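Side-chain contacts in DNA polymerase III, beta subunit (Thermotoga maritima, PDB 1VPK), which probably tethers DNA polymerases and other proteins to DNA as a ring-shaped homodimeric sliding clamp, giving them processivity: residues E147-K152 against N176-V181; F170-K175 against P253-V258. All coordinates share one frame; numbering follows the deposited sequence.

Contacts 1 and 2 lie against the two sides of one hairpin, formed by the neighbouring antiparallel strands 168-174 and 177-183, and their centres are 12 Å apart. Contact 1 is core: helix 143-153 of the central domain packs on strand 177-183, and between 147-152 and 176-181 methionine, valine and leucine do the touching. Contact 2 faces away from that helix, where the loop between strands 241-246 and 265-270 returns to strand 168-174. There the chemistry turns polar, with Glu172 and Tyr255 buried and Lys256 exposed, and the contact reaches from the interior to the surface. The two are coupled through the hairpin, Arg179 of 176-181 connecting them, while Leu178 and Leu180 pack on Trp171.

Contact 1. Residues E147-K152 against N176-V181; sequences EEMVEK and NLLRLV
Met149 and Val150 of helix 143-153 settle on Leu178 and Leu180 of strand 177-183, a helix-on-sheet packing inside the central domain of the sliding clamp. The segments run nearly along one another, their axes 27° apart and 8.7 Å at closest approach.

The apolar contacts fall into two groups. Around Leu180, methyl CD1 is the shared point of contact: it lies 3.9 Å from Met149 CB and 3.8 Å from Val150 CG2, so one branch touches two successive helix residues. Val150 also reaches Met210 and Gln214 of helix 207-218, which places its side chain between that helix and the sheet. Around Leu178, the thioether does the work. Met149 starts with CG anti to its carbonyl carbon (chi1 -63°), runs extended through chi2 and bends at chi3 (68°), which turns the terminal methyl toward the strand; SD then lies 4.1 Å from Leu178 CD2.

Polar groups keep to the margin. Lys152 NZ forms a salt bridge with Glu148 OE2 along the helix, its hydrogen bond weak, and Arg179, pointing from the other side of the strand, pairs with Glu192. Past the leucine branches, Met149 CE approaches the backbone itself, 3.5 Å from Leu178 O.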
ATOM      1  N   GLU A 147      -0.364   4.340  25.374  1.00 51.99           N
ATOM      2  CA  GLU A 147      -0.324   4.039  23.939  1.00 52.68           C
ATOM      3  C   GLU A 147      -1.643   3.514  23.434  1.00 52.52           C
ATOM      4  O   GLU A 147      -2.169   3.990  22.440  1.00 51.09           O
ATOM      5  CB  GLU A 147       0.753   2.998  23.608  1.00 53.78           C
ATOM      6  CG  GLU A 147       1.062   2.915  22.110  1.00 57.59           C
ATOM      7  CD  GLU A 147       0.263   1.840  21.328  1.00 65.57           C
ATOM      8  OE1 GLU A 147      -0.297   0.889  21.934  1.00 69.31           O
ATOM      9  OE2 GLU A 147       0.224   1.917  20.067  1.00 71.14           O
ATOM     10  N   GLU A 148      -2.157   2.505  24.141  1.00 52.63           N
ATOM     11  CA  GLU A 148      -3.461   1.898  23.863  1.00 53.28           C
ATOM     12  C   GLU A 148      -4.620   2.892  23.905  1.00 52.06           C
ATOM     13  O   GLU A 148      -5.466   2.919  23.002  1.00 51.89           O
ATOM     14  CB  GLU A 148      -3.688   0.726  24.835  1.00 52.87           C
ATOM     15  CG  GLU A 148      -5.099   0.173  24.893  1.00 56.25           C
ATOM     16  CD  GLU A 148      -5.202  -1.089  25.805  1.00 57.33           C
ATOM     17  OE1 GLU A 148      -4.296  -1.282  26.670  1.00 61.65           O
ATOM     18  OE2 GLU A 148      -6.174  -1.879  25.637  1.00 63.07           O
ATOM     19  N   MET A 149      -4.658   3.718  24.937  1.00 51.13           N
ATOM     20  CA  MET A 149      -5.674   4.727  25.028  1.00 51.11           C
ATOM     21  C   MET A 149      -5.596   5.674  23.831  1.00 51.58           C
ATOM     22  O   MET A 149      -6.621   6.002  23.249  1.00 52.61           O
ATOM     23  CB  MET A 149      -5.525   5.523  26.316  1.00 51.27           C
ATOM     24  CG  MET A 149      -5.702   4.699  27.622  1.00 52.58           C
ATOM     25  SD  MET A 149      -5.620   5.760  29.065  1.00 53.16           S
ATOM     26  CE  MET A 149      -7.123   6.680  28.837  1.00 54.28           C
ATOM     27  N   VAL A 150      -4.388   6.084  23.421  1.00 50.01           N
ATOM     28  CA  VAL A 150      -4.272   7.058  22.332  1.00 49.40           C
ATOM     29  C   VAL A 150      -4.778   6.430  21.028  1.00 49.13           C
ATOM     30  O   VAL A 150      -5.563   7.042  20.293  1.00 50.16           O
ATOM     31  CB  VAL A 150      -2.831   7.597  22.190  1.00 49.42           C
ATOM     32  CG1 VAL A 150      -2.678   8.436  20.934  1.00 48.15           C
ATOM     33  CG2 VAL A 150      -2.447   8.458  23.408  1.00 49.57           C
ATOM     34  N   GLU A 151      -4.346   5.213  20.772  1.00 48.79           N
ATOM     35  CA  GLU A 151      -4.691   4.488  19.564  1.00 50.24           C
ATOM     36  C   GLU A 151      -6.225   4.214  19.473  1.00 51.58           C
ATOM     37  O   GLU A 151      -6.793   4.134  18.379  1.00 52.31           O
ATOM     38  CB  GLU A 151      -3.897   3.171  19.549  1.00 50.42           C
ATOM     39  CG  GLU A 151      -4.291   2.141  18.455  1.00 53.10           C
ATOM     40  N   LYS A 152      -6.879   4.077  20.625  1.00 51.76           N
ATOM     41  CA  LYS A 152      -8.312   3.806  20.643  1.00 52.29           C
ATOM     42  C   LYS A 152      -9.145   5.044  20.351  1.00 51.49           C
ATOM     43  O   LYS A 152     -10.310   4.910  20.030  1.00 51.37           O
ATOM     44  CB  LYS A 152      -8.712   3.088  21.955  1.00 53.37           C
ATOM     45  CG  LYS A 152      -8.483   1.604  21.837  1.00 56.16           C
ATOM     46  CD  LYS A 152      -8.768   0.831  23.080  1.00 61.24           C
ATOM     47  CE  LYS A 152      -8.373  -0.659  22.861  1.00 63.62           C
ATOM     48  NZ  LYS A 152      -9.054  -1.633  23.804  1.00 67.02           N
ATOM     49  N   ASN A 176      -6.852   9.831  40.302  1.00 48.69           N
ATOM     50  CA  ASN A 176      -6.620   8.483  39.823  1.00 48.70           C
ATOM     51  C   ASN A 176      -7.429   8.100  38.557  1.00 49.10           C
ATOM     52  O   ASN A 176      -7.961   6.951  38.498  1.00 46.93           O
ATOM     53  CB  ASN A 176      -6.836   7.473  40.947  1.00 48.87           C
ATOM     54  CG  ASN A 176      -5.820   7.614  42.081  1.00 48.92           C
ATOM     55  OD1 ASN A 176      -4.687   8.016  41.876  1.00 54.03           O
ATOM     56  ND2 ASN A 176      -6.228   7.272  43.266  1.00 50.73           N
ATOM     57  N   LEU A 177      -7.449   9.030  37.537  1.00 48.77           N
ATOM     58  CA  LEU A 177      -8.289   8.796  36.341  1.00 48.95           C
ATOM     59  C   LEU A 177      -7.878   9.701  35.186  1.00 49.16           C
ATOM     60  O   LEU A 177      -7.702  10.906  35.375  1.00 48.92           O
ATOM     61  CB  LEU A 177      -9.773   9.037  36.652  1.00 49.18           C
ATOM     62  CG  LEU A 177     -10.886   8.613  35.681  1.00 49.78           C
ATOM     63  CD1 LEU A 177     -10.891   7.104  35.522  1.00 53.51           C
ATOM     64  CD2 LEU A 177     -12.276   9.044  36.214  1.00 49.62           C
ATOM     65  N   LEU A 178      -7.746   9.103  34.002  1.00 48.70           N
ATOM     66  CA  LEU A 178      -7.479   9.819  32.768  1.00 49.08           C
ATOM     67  C   LEU A 178      -8.469   9.377  31.728  1.00 48.79           C
ATOM     68  O   LEU A 178      -8.714   8.181  31.554  1.00 47.71           O
ATOM     69  CB  LEU A 178      -6.075   9.496  32.237  1.00 49.73           C
ATOM     70  CG  LEU A 178      -5.672  10.026  30.862  1.00 49.32           C
ATOM     71  CD1 LEU A 178      -5.526  11.518  30.921  1.00 49.85           C
ATOM     72  CD2 LEU A 178      -4.354   9.412  30.402  1.00 51.07           C
ATOM     73  N   ARG A 179      -9.013  10.363  31.034  1.00 48.84           N
ATOM     74  CA  ARG A 179      -9.896  10.158  29.910  1.00 48.80           C
ATOM     75  C   ARG A 179      -9.356  10.947  28.753  1.00 48.91           C
ATOM     76  O   ARG A 179      -8.973  12.090  28.904  1.00 47.79           O
ATOM     77  CB  ARG A 179     -11.302  10.657  30.240  1.00 49.41           C
ATOM     78  CG  ARG A 179     -12.306  10.600  29.091  1.00 49.91           C
ATOM     79  CD  ARG A 179     -13.689  11.198  29.479  1.00 47.69           C
ATOM     80  NE  ARG A 179     -14.421  10.428  30.475  1.00 50.39           N
ATOM     81  CZ  ARG A 179     -15.701  10.677  30.810  1.00 48.55           C
ATOM     82  NH1 ARG A 179     -16.379  11.642  30.212  1.00 48.27           N
ATOM     83  NH2 ARG A 179     -16.302   9.948  31.703  1.00 45.49           N
ATOM     84  N   LEU A 180      -9.369  10.308  27.590  1.00 48.62           N
ATOM     85  CA  LEU A 180      -9.058  10.918  26.350  1.00 48.31           C
ATOM     86  C   LEU A 180     -10.277  10.918  25.457  1.00 47.33           C
ATOM     87  O   LEU A 180     -11.002   9.932  25.413  1.00 45.79           O
ATOM     88  CB  LEU A 180      -7.961  10.120  25.656  1.00 48.98           C
ATOM     89  CG  LEU A 180      -6.603  10.010  26.329  1.00 50.84           C
ATOM     90  CD1 LEU A 180      -5.631   9.269  25.364  1.00 50.69           C
ATOM     91  CD2 LEU A 180      -6.076  11.408  26.709  1.00 49.16           C
ATOM     92  N   VAL A 181     -10.479  12.016  24.734  1.00 46.89           N
ATOM     93  CA  VAL A 181     -11.634  12.166  23.854  1.00 47.90           C
ATOM     94  C   VAL A 181     -11.210  12.782  22.540  1.00 47.83           C
ATOM     95  O   VAL A 181     -10.422  13.698  22.515  1.00 47.54           O
ATOM     96  CB  VAL A 181     -12.730  13.073  24.469  1.00 47.51           C
ATOM     97  CG1 VAL A 181     -14.072  12.920  23.696  1.00 48.17           C
ATOM     98  CG2 VAL A 181     -12.973  12.710  25.900  1.00 48.37           C
TER

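Contact 2. Residues F170-K175 against P253-V258; sequences FWELHK and PDYKRV
Glu172 leaves its strand with CG anti to the carbonyl carbon (chi1 -68°) and is extended beyond CG, carrying its carboxylate to meet Tyr255, whose CG lies between its own backbone N and carbonyl carbon (chi1 65°) and whose side chain comes from the opposite direction. Tyr255 OH is placed to donate to Glu172 OE2, but the modelled 2.4 Å is too short to be taken literally. That oxygen sits in the ring plane, at the edge, while the carboxylate plane is turned 52° from the ring. The other oxygen, OE1, faces Lys256 NZ at 3.5 Å in a salt bridge. The lysine gets there by bending at chi2 and running alongside the tyrosine, with its CG 3.7 Å above one ring face, offset toward the rim.

Arg179 NH1 also bonds to Tyr255 OH. Lys256 and Arg179 would probably favour the ionised carboxylate. An alanine in place of Glu172 is likely to leave Lys256 without its counter-charge and the tyrosine hydroxyl without its acceptor. The ring itself packs on Val181, Leu188 and Leu190. Residues 255-258 form a 3-10 turn in the loop between strands 241-246 and 265-270, pinned to strand 168-174 of a clamp sheet that continues into C-terminal-domain strands.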
ATOM      1  N   PHE A 170      -8.502  15.548  23.441  1.00 50.09           N
ATOM      2  CA  PHE A 170      -8.787  16.243  24.681  1.00 50.47           C
ATOM      3  C   PHE A 170      -8.446  15.320  25.834  1.00 49.43           C
ATOM      4  O   PHE A 170      -8.865  14.154  25.864  1.00 50.41           O
ATOM      5  CB  PHE A 170     -10.271  16.681  24.688  1.00 50.15           C
ATOM      6  CG  PHE A 170     -10.628  17.644  25.802  1.00 51.52           C
ATOM      7  CD1 PHE A 170     -10.007  18.884  25.906  1.00 52.04           C
ATOM      8  CD2 PHE A 170     -11.615  17.315  26.729  1.00 51.93           C
ATOM      9  CE1 PHE A 170     -10.343  19.752  26.926  1.00 54.12           C
ATOM     10  CE2 PHE A 170     -11.946  18.195  27.766  1.00 51.94           C
ATOM     11  CZ  PHE A 170     -11.318  19.403  27.851  1.00 51.15           C
ATOM     12  N   TRP A 171      -7.696  15.847  26.793  1.00 50.05           N
ATOM     13  CA  TRP A 171      -7.290  15.102  27.968  1.00 50.09           C
ATOM     14  C   TRP A 171      -8.050  15.633  29.168  1.00 50.44           C
ATOM     15  O   TRP A 171      -8.022  16.830  29.408  1.00 49.69           O
ATOM     16  CB  TRP A 171      -5.792  15.280  28.235  1.00 49.71           C
ATOM     17  CG  TRP A 171      -4.867  14.787  27.172  1.00 49.83           C
ATOM     18  CD1 TRP A 171      -4.902  15.087  25.846  1.00 49.63           C
ATOM     19  CD2 TRP A 171      -3.701  13.972  27.370  1.00 49.44           C
ATOM     20  NE1 TRP A 171      -3.856  14.451  25.185  1.00 50.59           N
ATOM     21  CE2 TRP A 171      -3.110  13.760  26.107  1.00 50.75           C
ATOM     22  CE3 TRP A 171      -3.108  13.386  28.497  1.00 49.61           C
ATOM     23  CZ2 TRP A 171      -1.939  13.002  25.945  1.00 50.14           C
ATOM     24  CZ3 TRP A 171      -1.990  12.592  28.327  1.00 49.91           C
ATOM     25  CH2 TRP A 171      -1.402  12.428  27.060  1.00 50.54           C
ATOM     26  N   GLU A 172      -8.680  14.732  29.942  1.00 50.95           N
ATOM     27  CA  GLU A 172      -9.298  15.073  31.211  1.00 51.34           C
ATOM     28  C   GLU A 172      -8.733  14.236  32.326  1.00 50.75           C
ATOM     29  O   GLU A 172      -8.836  12.986  32.315  1.00 49.11           O
ATOM     30  CB  GLU A 172     -10.795  14.818  31.180  1.00 52.71           C
ATOM     31  CG  GLU A 172     -11.553  15.741  30.273  1.00 56.67           C
ATOM     32  CD  GLU A 172     -13.025  15.356  30.239  1.00 59.91           C
ATOM     33  OE1 GLU A 172     -13.616  15.143  31.299  1.00 63.59           O
ATOM     34  OE2 GLU A 172     -13.572  15.222  29.142  1.00 64.88           O
ATOM     35  N   LEU A 173      -8.124  14.913  33.289  1.00 50.51           N
ATOM     36  CA  LEU A 173      -7.623  14.254  34.494  1.00 51.16           C
ATOM     37  C   LEU A 173      -8.514  14.514  35.712  1.00 50.20           C
ATOM     38  O   LEU A 173      -8.910  15.654  36.009  1.00 48.87           O
ATOM     39  CB  LEU A 173      -6.184  14.699  34.871  1.00 50.82           C
ATOM     40  CG  LEU A 173      -4.957  14.232  34.116  1.00 53.02           C
ATOM     41  CD1 LEU A 173      -4.820  12.711  34.217  1.00 54.05           C
ATOM     42  CD2 LEU A 173      -5.003  14.684  32.662  1.00 55.75           C
ATOM     43  N   HIS A 174      -8.785  13.427  36.428  1.00 50.65           N
ATOM     44  CA  HIS A 174      -9.317  13.477  37.770  1.00 50.69           C
ATOM     45  C   HIS A 174      -8.440  12.627  38.679  1.00 50.80           C
ATOM     46  O   HIS A 174      -7.469  11.988  38.218  1.00 50.05           O
ATOM     47  CB  HIS A 174     -10.746  12.967  37.780  1.00 51.28           C
ATOM     48  CG  HIS A 174     -11.677  13.816  36.984  1.00 51.85           C
ATOM     49  ND1 HIS A 174     -11.862  13.644  35.632  1.00 52.07           N
ATOM     50  CD2 HIS A 174     -12.451  14.866  37.341  1.00 52.30           C
ATOM     51  CE1 HIS A 174     -12.732  14.536  35.193  1.00 51.48           C
ATOM     52  NE2 HIS A 174     -13.092  15.297  36.207  1.00 51.07           N
ATOM     53  N   LYS A 175      -8.765  12.645  39.963  1.00 49.87           N
ATOM     54  CA  LYS A 175      -8.136  11.781  40.952  1.00 50.05           C
ATOM     55  C   LYS A 175      -8.069  10.372  40.364  1.00 49.39           C
ATOM     56  O   LYS A 175      -9.086   9.815  39.947  1.00 49.40           O
ATOM     57  CB  LYS A 175      -8.960  11.785  42.265  1.00 50.19           C
ATOM     58  CG  LYS A 175      -8.350  11.048  43.469  1.00 51.83           C
ATOM     59  CD  LYS A 175      -6.909  11.465  43.725  1.00 54.31           C
ATOM     60  CE  LYS A 175      -6.523  11.518  45.220  1.00 56.40           C
ATOM     61  NZ  LYS A 175      -5.241  12.319  45.406  1.00 57.37           N
ATOM     62  N   PRO A 253     -15.540  21.016  22.450  1.00 48.39           N
ATOM     63  CA  PRO A 253     -17.008  20.972  22.638  1.00 48.67           C
ATOM     64  C   PRO A 253     -17.448  20.205  23.863  1.00 49.19           C
ATOM     65  O   PRO A 253     -16.740  19.307  24.331  1.00 48.47           O
ATOM     66  CB  PRO A 253     -17.508  20.195  21.435  1.00 49.46           C
ATOM     67  CG  PRO A 253     -16.464  20.246  20.459  1.00 49.94           C
ATOM     68  CD  PRO A 253     -15.152  20.518  21.126  1.00 48.90           C
ATOM     69  N   ASP A 254     -18.638  20.538  24.349  1.00 49.59           N
ATOM     70  CA  ASP A 254     -19.259  19.823  25.455  1.00 50.25           C
ATOM     71  C   ASP A 254     -19.820  18.502  24.936  1.00 50.11           C
ATOM     72  O   ASP A 254     -21.012  18.346  24.712  1.00 49.30           O
ATOM     73  CB  ASP A 254     -20.355  20.692  26.099  1.00 50.46           C
ATOM     74  CG  ASP A 254     -20.828  20.134  27.420  1.00 53.21           C
ATOM     75  OD1 ASP A 254     -20.329  19.064  27.834  1.00 57.45           O
ATOM     76  OD2 ASP A 254     -21.705  20.753  28.040  1.00 56.23           O
ATOM     77  N   TYR A 255     -18.913  17.554  24.749  1.00 50.33           N
ATOM     78  CA  TYR A 255     -19.176  16.325  24.023  1.00 49.71           C
ATOM     79  C   TYR A 255     -20.200  15.442  24.750  1.00 51.27           C
ATOM     80  O   TYR A 255     -20.923  14.668  24.124  1.00 50.92           O
ATOM     81  CB  TYR A 255     -17.857  15.569  23.780  1.00 48.17           C
ATOM     82  CG  TYR A 255     -17.196  15.098  25.047  1.00 46.27           C
ATOM     83  CD1 TYR A 255     -17.510  13.859  25.597  1.00 47.38           C
ATOM     84  CD2 TYR A 255     -16.279  15.901  25.723  1.00 44.28           C
ATOM     85  CE1 TYR A 255     -16.939  13.437  26.792  1.00 47.38           C
ATOM     86  CE2 TYR A 255     -15.725  15.490  26.915  1.00 42.77           C
ATOM     87  CZ  TYR A 255     -16.041  14.250  27.421  1.00 44.80           C
ATOM     88  OH  TYR A 255     -15.480  13.819  28.574  1.00 46.44           O
ATOM     89  N   LYS A 256     -20.278  15.579  26.066  1.00 52.46           N
ATOM     90  CA  LYS A 256     -21.196  14.784  26.873  1.00 54.65           C
ATOM     91  C   LYS A 256     -22.667  14.909  26.399  1.00 54.65           C
ATOM     92  O   LYS A 256     -23.438  13.970  26.512  1.00 52.95           O
ATOM     93  CB  LYS A 256     -21.043  15.155  28.356  1.00 54.66           C
ATOM     94  CG  LYS A 256     -19.648  14.759  28.938  1.00 56.04           C
ATOM     95  CD  LYS A 256     -19.081  15.749  29.999  1.00 56.78           C
ATOM     96  CE  LYS A 256     -17.748  15.260  30.552  1.00 56.62           C
ATOM     97  NZ  LYS A 256     -16.915  16.336  31.133  1.00 57.98           N
ATOM     98  N   ARG A 257     -23.010  16.027  25.769  1.00 54.97           N
ATOM     99  CA  ARG A 257     -24.367  16.179  25.224  1.00 55.83           C
ATOM    100  C   ARG A 257     -24.696  15.269  24.041  1.00 55.84           C
ATOM    101  O   ARG A 257     -25.847  15.116  23.701  1.00 56.67           O
ATOM    102  CB  ARG A 257     -24.594  17.629  24.804  1.00 56.47           C
ATOM    103  CG  ARG A 257     -24.495  18.654  25.931  1.00 55.61           C
ATOM    104  CD  ARG A 257     -23.997  19.922  25.343  1.00 58.31           C
ATOM    105  NE  ARG A 257     -24.134  21.102  26.190  1.00 57.78           N
ATOM    106  CZ  ARG A 257     -25.245  21.836  26.264  1.00 60.83           C
ATOM    107  NH1 ARG A 257     -26.352  21.513  25.574  1.00 60.11           N
ATOM    108  NH2 ARG A 257     -25.261  22.893  27.068  1.00 61.44           N
ATOM    109  N   VAL A 258     -23.708  14.673  23.390  1.00 55.94           N
ATOM    110  CA  VAL A 258     -24.021  13.696  22.354  1.00 56.75           C
ATOM    111  C   VAL A 258     -23.939  12.245  22.835  1.00 55.93           C
ATOM    112  O   VAL A 258     -24.163  11.305  22.052  1.00 56.79           O
ATOM    113  CB  VAL A 258     -23.127  13.891  21.107  1.00 57.42           C
ATOM    114  CG1 VAL A 258     -23.102  15.366  20.738  1.00 58.97           C
ATOM    115  CG2 VAL A 258     -21.660  13.347  21.311  1.00 59.33           C
TER